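Local coordinates for protein LbaCas13a H328A (C2c2) (Lachnospiraceae bacterium NK4A179, PDB 5WLH) that is a CRISPR-Cas13a nuclease that binds pre-crRNA and, guided by RNA, probably cleaves target RNA, at residues Ile446-Met451 and Met1134-Gly1139. Sequence-based numbering, arbitrary orientation.
Sequences IKYIAM and MNFQLG. With nucleotides of chain B.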
loop_
_atom_site.group_PDB
_atom_site.type_symbol
_atom_site.label_atom_id
_atom_site.label_comp_id
_atom_site.label_asym_id
_atom_site.label_seq_id
_atom_site.Cartn_x
_atom_site.Cartn_y
_atom_site.Cartn_z
ATOM N N ILE A 446 -2.274 16.267 11.059
ATOM C CA ILE A 446 -1.783 16.077 9.699
ATOM C C ILE A 446 -1.179 17.358 9.151
ATOM O O ILE A 446 -0.300 17.312 8.272
ATOM C CB ILE A 446 -2.909 15.549 8.784
ATOM C CG1 ILE A 446 -4.014 16.594 8.619
ATOM C CG2 ILE A 446 -3.410 14.188 9.308
ATOM C CD1 ILE A 446 -5.141 16.162 7.620
ATOM N N LYS A 447 -1.606 18.522 9.662
ATOM C CA LYS A 447 -0.994 19.763 9.196
ATOM C C LYS A 447 0.416 19.939 9.761
ATOM O O LYS A 447 1.318 20.388 9.048
ATOM C CB LYS A 447 -1.880 20.957 9.546
ATOM C CG LYS A 447 -3.198 20.965 8.772
ATOM C CD LYS A 447 -2.966 20.835 7.267
ATOM C CE LYS A 447 -4.291 20.810 6.509
ATOM N NZ LYS A 447 -4.124 20.666 5.024
ATOM N N TYR A 448 0.639 19.621 11.040
ATOM C CA TYR A 448 2.021 19.686 11.515
ATOM C C TYR A 448 2.888 18.684 10.767
ATOM O O TYR A 448 4.021 18.987 10.388
ATOM C CB TYR A 448 2.093 19.413 13.012
ATOM C CG TYR A 448 1.732 20.593 13.860
ATOM C CD1 TYR A 448 2.396 21.811 13.726
ATOM C CD2 TYR A 448 0.746 20.485 14.828
ATOM C CE1 TYR A 448 2.057 22.906 14.524
ATOM C CE2 TYR A 448 0.400 21.568 15.613
ATOM C CZ TYR A 448 1.064 22.766 15.469
ATOM O OH TYR A 448 0.721 23.822 16.293
ATOM N N ILE A 449 2.362 17.487 10.536
ATOM C CA ILE A 449 3.107 16.497 9.768
ATOM C C ILE A 449 3.408 17.030 8.374
ATOM O O ILE A 449 4.536 16.902 7.882
ATOM C CB ILE A 449 2.327 15.163 9.733
ATOM C CG1 ILE A 449 2.382 14.509 11.125
ATOM C CG2 ILE A 449 2.937 14.203 8.758
ATOM C CD1 ILE A 449 1.313 13.473 11.360
ATOM N N ALA A 450 2.423 17.669 7.728
ATOM C CA ALA A 450 2.644 18.190 6.381
ATOM C C ALA A 450 3.716 19.264 6.390
ATOM O O ALA A 450 4.545 19.325 5.482
ATOM C CB ALA A 450 1.352 18.741 5.791
ATOM N N MET A 451 3.718 20.110 7.421
ATOM C CA MET A 451 4.796 21.093 7.573
ATOM C C MET A 451 6.149 20.410 7.740
ATOM O O MET A 451 7.132 20.797 7.096
ATOM C CB MET A 451 4.497 22.007 8.767
ATOM C CG MET A 451 3.313 22.917 8.534
ATOM S SD MET A 451 2.964 23.863 10.036
ATOM C CE MET A 451 4.517 24.796 10.184
ATOM N N MET A 1134 8.529 11.853 13.251
ATOM C CA MET A 1134 9.581 12.831 12.997
ATOM C C MET A 1134 9.034 14.059 12.295
ATOM O O MET A 1134 9.399 15.194 12.630
ATOM C CB MET A 1134 10.696 12.215 12.159
ATOM C CG MET A 1134 11.686 13.279 11.727
ATOM S SD MET A 1134 12.845 12.565 10.579
ATOM C CE MET A 1134 11.875 12.592 9.061
ATOM N N ASN A 1135 8.172 13.855 11.287
ATOM C CA ASN A 1135 7.602 14.990 10.572
ATOM C C ASN A 1135 6.736 15.844 11.497
ATOM O O ASN A 1135 6.738 17.073 11.391
ATOM C CB ASN A 1135 6.763 14.509 9.391
ATOM C CG ASN A 1135 7.604 14.129 8.189
ATOM O OD1 ASN A 1135 8.801 14.355 8.155
ATOM N ND2 ASN A 1135 6.970 13.511 7.210
ATOM N N PHE A 1136 5.935 15.198 12.355
ATOM C CA PHE A 1136 5.138 15.954 13.309
ATOM C C PHE A 1136 6.038 16.819 14.172
ATOM O O PHE A 1136 5.802 18.024 14.325
ATOM C CB PHE A 1136 4.325 15.034 14.222
ATOM C CG PHE A 1136 3.522 15.800 15.229
ATOM C CD1 PHE A 1136 4.095 16.226 16.437
ATOM C CD2 PHE A 1136 2.216 16.165 14.946
ATOM C CE1 PHE A 1136 3.360 16.982 17.330
ATOM C CE2 PHE A 1136 1.464 16.904 15.856
ATOM C CZ PHE A 1136 2.033 17.308 17.048
ATOM N N GLN A 1137 7.061 16.198 14.761
ATOM C CA GLN A 1137 7.981 16.939 15.624
ATOM C C GLN A 1137 8.673 18.053 14.856
ATOM O O GLN A 1137 8.767 19.180 15.342
ATOM C CB GLN A 1137 9.005 15.998 16.235
ATOM C CG GLN A 1137 8.386 15.025 17.228
ATOM C CD GLN A 1137 9.374 14.004 17.719
ATOM O OE1 GLN A 1137 10.113 13.400 16.935
ATOM N NE2 GLN A 1137 9.393 13.797 19.025
ATOM N N LEU A 1138 9.150 17.759 13.644
ATOM C CA LEU A 1138 9.777 18.790 12.829
ATOM C C LEU A 1138 8.817 19.927 12.544
ATOM O O LEU A 1138 9.186 21.091 12.645
ATOM C CB LEU A 1138 10.270 18.202 11.515
ATOM C CG LEU A 1138 11.570 17.437 11.651
ATOM C CD1 LEU A 1138 11.870 16.768 10.303
ATOM C CD2 LEU A 1138 12.751 18.395 12.062
ATOM N N GLY A 1139 7.580 19.610 12.163
ATOM C CA GLY A 1139 6.654 20.671 11.818
ATOM C C GLY A 1139 6.272 21.495 13.026
ATOM O O GLY A 1139 6.203 22.727 12.953
ATOM P P C B 11 -7.568 20.088 3.523
ATOM O OP1 C B 11 -6.934 21.147 4.317
ATOM O OP2 C B 11 -9.056 19.993 3.465
ATOM O "O5'" C B 11 -7.116 20.222 2.022
ATOM C "C5'" C B 11 -5.804 20.650 1.695
ATOM C "C4'" C B 11 -5.671 20.826 0.216
ATOM O "O4'" C B 11 -5.930 19.574 -0.468
ATOM C "C3'" C B 11 -6.668 21.775 -0.417
ATOM O "O3'" C B 11 -6.331 23.116 -0.220
ATOM C "C2'" C B 11 -6.621 21.349 -1.868
ATOM O "O2'" C B 11 -5.371 21.730 -2.425
ATOM C "C1'" C B 11 -6.579 19.838 -1.702
ATOM N N1 C B 11 -7.923 19.222 -1.662
ATOM C C2 C B 11 -8.576 18.982 -2.865
ATOM O O2 C B 11 -8.032 19.344 -3.931
ATOM N N3 C B 11 -9.775 18.375 -2.837
ATOM C C4 C B 11 -10.318 18.007 -1.668
ATOM N N4 C B 11 -11.514 17.407 -1.680
ATOM C C5 C B 11 -9.664 18.242 -0.420
ATOM C C6 C B 11 -8.474 18.848 -0.467
ATOM P P C B 10 -10.204 14.775 5.703
ATOM O OP1 C B 10 -10.400 15.414 7.042
ATOM O OP2 C B 10 -11.300 14.592 4.701
ATOM O "O5'" C B 10 -9.145 15.630 4.877
ATOM C "C5'" C B 10 -7.849 15.911 5.380
ATOM C "C4'" C B 10 -6.916 16.279 4.253
ATOM O "O4'" C B 10 -6.871 15.189 3.299
ATOM C "C3'" C B 10 -7.328 17.480 3.408
ATOM O "O3'" C B 10 -6.939 18.701 4.006
ATOM C "C2'" C B 10 -6.629 17.198 2.080
ATOM O "O2'" C B 10 -5.232 17.457 2.194
ATOM C "C1'" C B 10 -6.792 15.689 1.989
ATOM N N1 C B 10 -8.015 15.295 1.256
ATOM C C2 C B 10 -7.955 15.337 -0.139
ATOM O O2 C B 10 -6.897 15.716 -0.697
ATOM N N3 C B 10 -9.040 14.958 -0.841
ATOM C C4 C B 10 -10.144 14.568 -0.196
ATOM N N4 C B 10 -11.196 14.199 -0.930
ATOM C C5 C B 10 -10.233 14.518 1.232
ATOM C C6 C B 10 -9.154 14.895 1.921
#
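A glycine-mediated helix crossing joins helix 429-458 to helix 1106-1145 where Tyr448 and Ile449 meet Phe1136 and Gly1139. The short axes pass 6.6 Å apart at 84°, a separation small enough for backbone to touch backbone. Gly1139 makes this possible: its CA lies 3.4 Å from Tyr448 O, and the 170° angle at hydrogen marks a nearly straight CA-H...O contact. With no CB on Gly1139, the carbonyl of Tyr448 can come up directly against its CA. No conventional hydrogen bond spans the segments; apolar and aromatic contacts flank the glycine.

The edge of the Tyr448 ring is directed to the face of Phe1136 in an offset edge-to-face pair, with centroids 5.5 Å apart and planes at 71°. Phe1136 reaches this place with CG anti to its backbone N, and its CE2 lies 3.8 Å from Tyr448 CD2. Ile449 crosses Phe1136 at about a right angle, setting CG1 3.7 Å from Phe1136 CB and near the plane of the ring, at its edge. Its other branch, CG2, meets Asn1135 CB at 3.9 Å. On the Gly1139 flank, the bend at the last torsion of Met451 carries CE to 3.8 Å from Gly1139 O.

At this junction of helices far apart in the Cas13a chain, helix 429-458 also borders the RNA. Lys447 NZ donates a hydrogen bond of 2.9 Å to OP1 of C11 of chain B, which probably helps neutralise that phosphate. Tyr448 OH is held by a hydrogen bond with Leu284 O of helix 268-287, while Phe1233 packs edge-to-face with Phe1136.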